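Local coordinates for putative protein (Aquifex aeolicus, PDB 1T6T) that is of unknown function but carries a Toprim domain resembling that of RNase M5, which suggests a role in nucleic acid processing, at residues Leu15-Val26 against Leu58-Phe69. Numbering follows the deposited sequence.
Sequences LKKASREAVILV and LEGKWEKVILLF
V23 O takes the shortest backbone bond between the two strands, 2.7 Å from I66 N and nearly straight at 168°, while V65 CA brings a C-H to the same oxygen. V23 N donates to K64 O at 3.2 Å and L25 N to I66 O at 2.8 Å, in a parallel pairing of V23 with V65, I24 with I66 and L25 with L67; the bond from L68 N to L25 O carries the pattern past L67. On one face of the sheet I66 points its CG1 branch away from its own carbonyl carbon (chi1 -65°), which carries CD1 to within 3.8 Å of A18 CB; beside it, L15 CD2 and L68 CD1 meet tip to tip. On the other face L25 crosses V65 at about a right angle. V23 CG2, anti to its carbonyl carbon, stands over the W62 five-membered ring in a CH-pi contact, 3.3 Å from the centroid, while R20 O and E21 O lie in plane at the indole edge. With W62 replaced by alanine, V23 CG2 would probably lose its aromatic partner and a gap would open beside R20 and E21. These are the central strands of a four-stranded parallel sheet (order 43-45, 23-26, 64-67, 92-94), consistent with a Toprim fold; helix 29-36 covers L15 and I24, and helix 73-88 packs on L25 and L67.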
loop_
_atom_site.group_PDB
_atom_site.type_symbol
_atom_site.label_atom_id
_atom_site.label_comp_id
_atom_site.label_asym_id
_atom_site.label_seq_id
_atom_site.Cartn_x
_atom_site.Cartn_y
_atom_site.Cartn_z
ATOM N N LEU B 15 -2.732 17.476 15.949
ATOM C CA LEU B 15 -2.541 16.054 15.716
ATOM C C LEU B 15 -1.615 15.470 16.775
ATOM O O LEU B 15 -1.884 14.397 17.311
ATOM C CB LEU B 15 -1.956 15.814 14.321
ATOM C CG LEU B 15 -1.718 14.346 13.934
ATOM C CD1 LEU B 15 -3.024 13.552 14.045
ATOM C CD2 LEU B 15 -1.161 14.283 12.512
ATOM N N LYS B 16 -0.529 16.177 17.088
ATOM C CA LYS B 16 0.407 15.684 18.093
ATOM C C LYS B 16 -0.294 15.509 19.433
ATOM O O LYS B 16 -0.106 14.501 20.113
ATOM C CB LYS B 16 1.602 16.634 18.260
ATOM C CG LYS B 16 2.671 16.064 19.190
ATOM C CD LYS B 16 3.933 16.911 19.247
ATOM C CE LYS B 16 3.729 18.168 20.062
ATOM N NZ LYS B 16 5.017 18.894 20.254
ATOM N N LYS B 17 -1.107 16.492 19.809
ATOM C CA LYS B 17 -1.835 16.422 21.069
ATOM C C LYS B 17 -2.761 15.213 21.056
ATOM O O LYS B 17 -2.821 14.450 22.018
ATOM C CB LYS B 17 -2.668 17.691 21.281
ATOM C CG LYS B 17 -1.855 18.969 21.325
ATOM C CD LYS B 17 -2.726 20.182 21.634
ATOM C CE LYS B 17 -1.920 21.472 21.555
ATOM N NZ LYS B 17 -0.720 21.433 22.437
ATOM N N ALA B 18 -3.479 15.041 19.951
ATOM C CA ALA B 18 -4.418 13.936 19.805
ATOM C C ALA B 18 -3.730 12.575 19.819
ATOM O O ALA B 18 -4.326 11.583 20.241
ATOM C CB ALA B 18 -5.214 14.100 18.514
ATOM N N SER B 19 -2.479 12.535 19.366
ATOM C CA SER B 19 -1.725 11.288 19.307
ATOM C C SER B 19 -1.379 10.702 20.669
ATOM O O SER B 19 -0.857 9.597 20.749
ATOM C CB SER B 19 -0.445 11.459 18.473
ATOM O OG SER B 19 0.552 12.183 19.173
ATOM N N ARG B 20 -1.642 11.440 21.744
ATOM C CA ARG B 20 -1.379 10.904 23.075
ATOM C C ARG B 20 -2.607 10.134 23.550
ATOM O O ARG B 20 -2.537 9.375 24.519
ATOM C CB ARG B 20 -1.079 12.017 24.084
ATOM C CG ARG B 20 0.341 12.565 24.048
ATOM C CD ARG B 20 0.491 13.658 23.017
ATOM N NE ARG B 20 1.637 14.520 23.306
ATOM C CZ ARG B 20 2.888 14.265 22.940
ATOM N NH1 ARG B 20 3.181 13.165 22.259
ATOM N NH2 ARG B 20 3.852 15.121 23.253
ATOM N N GLU B 21 -3.730 10.331 22.860
ATOM C CA GLU B 21 -4.987 9.676 23.218
ATOM C C GLU B 21 -5.471 8.681 22.163
ATOM O O GLU B 21 -6.363 7.874 22.424
ATOM C CB GLU B 21 -6.080 10.728 23.426
ATOM C CG GLU B 21 -5.701 11.864 24.361
ATOM C CD GLU B 21 -5.455 11.400 25.782
ATOM O OE1 GLU B 21 -6.359 10.762 26.367
ATOM O OE2 GLU B 21 -4.359 11.680 26.315
ATOM N N ALA B 22 -4.898 8.749 20.968
ATOM C CA ALA B 22 -5.296 7.857 19.885
ATOM C C ALA B 22 -4.112 7.523 18.986
ATOM O O ALA B 22 -3.185 8.318 18.854
ATOM C CB ALA B 22 -6.404 8.504 19.063
ATOM N N VAL B 23 -4.155 6.347 18.371
ATOM C CA VAL B 23 -3.092 5.913 17.477
ATOM C C VAL B 23 -3.389 6.394 16.063
ATOM O O VAL B 23 -4.537 6.399 15.621
ATOM C CB VAL B 23 -2.962 4.372 17.445
ATOM C CG1 VAL B 23 -1.821 3.965 16.522
ATOM C CG2 VAL B 23 -2.705 3.845 18.837
ATOM N N ILE B 24 -2.343 6.805 15.361
ATOM C CA ILE B 24 -2.475 7.279 13.993
ATOM C C ILE B 24 -2.098 6.146 13.049
ATOM O O ILE B 24 -1.090 5.465 13.261
ATOM C CB ILE B 24 -1.524 8.471 13.734
ATOM C CG1 ILE B 24 -1.948 9.661 14.600
ATOM C CG2 ILE B 24 -1.511 8.818 12.242
ATOM C CD1 ILE B 24 -0.923 10.780 14.665
ATOM N N LEU B 25 -2.905 5.949 12.012
ATOM C CA LEU B 25 -2.631 4.910 11.025
ATOM C C LEU B 25 -2.304 5.547 9.681
ATOM O O LEU B 25 -3.049 6.400 9.189
ATOM C CB LEU B 25 -3.837 3.981 10.852
ATOM C CG LEU B 25 -4.361 3.216 12.067
ATOM C CD1 LEU B 25 -5.402 2.200 11.599
ATOM C CD2 LEU B 25 -3.223 2.504 12.780
ATOM N N VAL B 26 -1.179 5.144 9.102
ATOM C CA VAL B 26 -0.764 5.648 7.800
ATOM C C VAL B 26 -0.421 4.447 6.941
ATOM O O VAL B 26 -0.349 3.322 7.429
ATOM C CB VAL B 26 0.474 6.598 7.887
ATOM C CG1 VAL B 26 0.132 7.826 8.727
ATOM C CG2 VAL B 26 1.678 5.860 8.461
ATOM N N LEU B 58 -3.703 -3.094 18.552
ATOM C CA LEU B 58 -4.457 -2.099 19.308
ATOM C C LEU B 58 -5.389 -2.645 20.382
ATOM O O LEU B 58 -5.705 -1.945 21.346
ATOM C CB LEU B 58 -5.273 -1.237 18.344
ATOM C CG LEU B 58 -4.501 -0.536 17.223
ATOM C CD1 LEU B 58 -5.482 0.160 16.294
ATOM C CD2 LEU B 58 -3.511 0.456 17.811
ATOM N N GLU B 59 -5.828 -3.886 20.214
ATOM C CA GLU B 59 -6.754 -4.509 21.152
ATOM C C GLU B 59 -6.351 -4.347 22.611
ATOM O O GLU B 59 -5.243 -4.713 23.006
ATOM C CB GLU B 59 -6.903 -5.999 20.843
ATOM C CG GLU B 59 -8.082 -6.634 21.555
ATOM C CD GLU B 59 -8.134 -8.133 21.384
ATOM O OE1 GLU B 59 -7.660 -8.639 20.343
ATOM O OE2 GLU B 59 -8.666 -8.802 22.292
ATOM N N GLY B 60 -7.265 -3.799 23.404
ATOM C CA GLY B 60 -7.012 -3.611 24.822
ATOM C C GLY B 60 -5.999 -2.541 25.181
ATOM O O GLY B 60 -5.674 -2.363 26.357
ATOM N N LYS B 61 -5.495 -1.824 24.185
ATOM C CA LYS B 61 -4.510 -0.779 24.437
ATOM C C LYS B 61 -5.011 0.598 24.029
ATOM O O LYS B 61 -4.814 1.580 24.745
ATOM C CB LYS B 61 -3.206 -1.090 23.701
ATOM C CG LYS B 61 -2.523 -2.357 24.174
ATOM C CD LYS B 61 -1.199 -2.562 23.460
ATOM C CE LYS B 61 -0.480 -3.792 23.980
ATOM N NZ LYS B 61 0.854 -3.939 23.332
ATOM N N TRP B 62 -5.647 0.670 22.866
ATOM C CA TRP B 62 -6.178 1.929 22.376
ATOM C C TRP B 62 -7.624 1.749 21.944
ATOM O O TRP B 62 -7.982 0.724 21.366
ATOM C CB TRP B 62 -5.327 2.434 21.209
ATOM C CG TRP B 62 -3.891 2.629 21.594
ATOM C CD1 TRP B 62 -2.898 1.694 21.571
ATOM C CD2 TRP B 62 -3.305 3.826 22.117
ATOM N NE1 TRP B 62 -1.726 2.234 22.048
ATOM C CE2 TRP B 62 -1.948 3.543 22.390
ATOM C CE3 TRP B 62 -3.795 5.112 22.383
ATOM C CZ2 TRP B 62 -1.072 4.499 22.917
ATOM C CZ3 TRP B 62 -2.923 6.064 22.907
ATOM C CH2 TRP B 62 -1.577 5.750 23.167
ATOM N N GLU B 63 -8.459 2.738 22.239
ATOM C CA GLU B 63 -9.865 2.665 21.869
ATOM C C GLU B 63 -10.158 3.506 20.637
ATOM O O GLU B 63 -11.147 3.280 19.947
ATOM C CB GLU B 63 -10.738 3.161 23.023
ATOM C CG GLU B 63 -10.574 2.385 24.313
ATOM C CD GLU B 63 -11.293 3.047 25.476
ATOM O OE1 GLU B 63 -11.317 2.457 26.578
ATOM O OE2 GLU B 63 -11.828 4.161 25.288
ATOM N N LYS B 64 -9.291 4.473 20.365
ATOM C CA LYS B 64 -9.488 5.375 19.242
ATOM C C LYS B 64 -8.339 5.339 18.242
ATOM O O LYS B 64 -7.171 5.219 18.617
ATOM C CB LYS B 64 -9.670 6.801 19.761
ATOM C CG LYS B 64 -10.262 7.768 18.752
ATOM C CD LYS B 64 -10.303 9.199 19.290
ATOM C CE LYS B 64 -11.044 9.305 20.619
ATOM N NZ LYS B 64 -10.302 8.672 21.753
ATOM N N VAL B 65 -8.690 5.443 16.965
ATOM C CA VAL B 65 -7.708 5.429 15.896
ATOM C C VAL B 65 -7.921 6.594 14.937
ATOM O O VAL B 65 -9.034 6.841 14.474
ATOM C CB VAL B 65 -7.784 4.121 15.081
ATOM C CG1 VAL B 65 -6.806 4.180 13.924
ATOM C CG2 VAL B 65 -7.481 2.929 15.971
ATOM N N ILE B 66 -6.844 7.314 14.647
ATOM C CA ILE B 66 -6.901 8.428 13.716
ATOM C C ILE B 66 -6.438 7.911 12.351
ATOM O O ILE B 66 -5.300 7.466 12.207
ATOM C CB ILE B 66 -5.974 9.571 14.170
ATOM C CG1 ILE B 66 -6.477 10.152 15.500
ATOM C CG2 ILE B 66 -5.908 10.645 13.093
ATOM C CD1 ILE B 66 -5.510 11.121 16.153
ATOM N N LEU B 67 -7.321 7.948 11.358
ATOM C CA LEU B 67 -6.962 7.478 10.020
ATOM C C LEU B 67 -6.312 8.607 9.234
ATOM O O LEU B 67 -6.890 9.685 9.090
ATOM C CB LEU B 67 -8.204 6.981 9.273
ATOM C CG LEU B 67 -8.959 5.817 9.912
ATOM C CD1 LEU B 67 -10.094 5.394 8.995
ATOM C CD2 LEU B 67 -8.005 4.649 10.161
ATOM N N LEU B 68 -5.101 8.366 8.745
ATOM C CA LEU B 68 -4.384 9.377 7.974
ATOM C C LEU B 68 -3.800 8.833 6.686
ATOM O O LEU B 68 -2.594 8.895 6.474
ATOM C CB LEU B 68 -3.245 9.994 8.786
ATOM C CG LEU B 68 -3.473 11.307 9.532
ATOM C CD1 LEU B 68 -2.113 11.875 9.920
ATOM C CD2 LEU B 68 -4.228 12.303 8.652
ATOM N N PHE B 69 -4.654 8.298 5.825
ATOM C CA PHE B 69 -4.192 7.776 4.549
ATOM C C PHE B 69 -4.224 8.900 3.525
ATOM O O PHE B 69 -4.948 9.884 3.697
ATOM C CB PHE B 69 -5.079 6.612 4.126
ATOM C CG PHE B 69 -5.005 5.454 5.065
ATOM C CD1 PHE B 69 -3.857 4.668 5.125
ATOM C CD2 PHE B 69 -6.051 5.183 5.939
ATOM C CE1 PHE B 69 -3.752 3.633 6.047
ATOM C CE2 PHE B 69 -5.954 4.147 6.865
ATOM C CZ PHE B 69 -4.804 3.372 6.920
HETATM O O HOH W 1 -7.675 5.513 22.601
#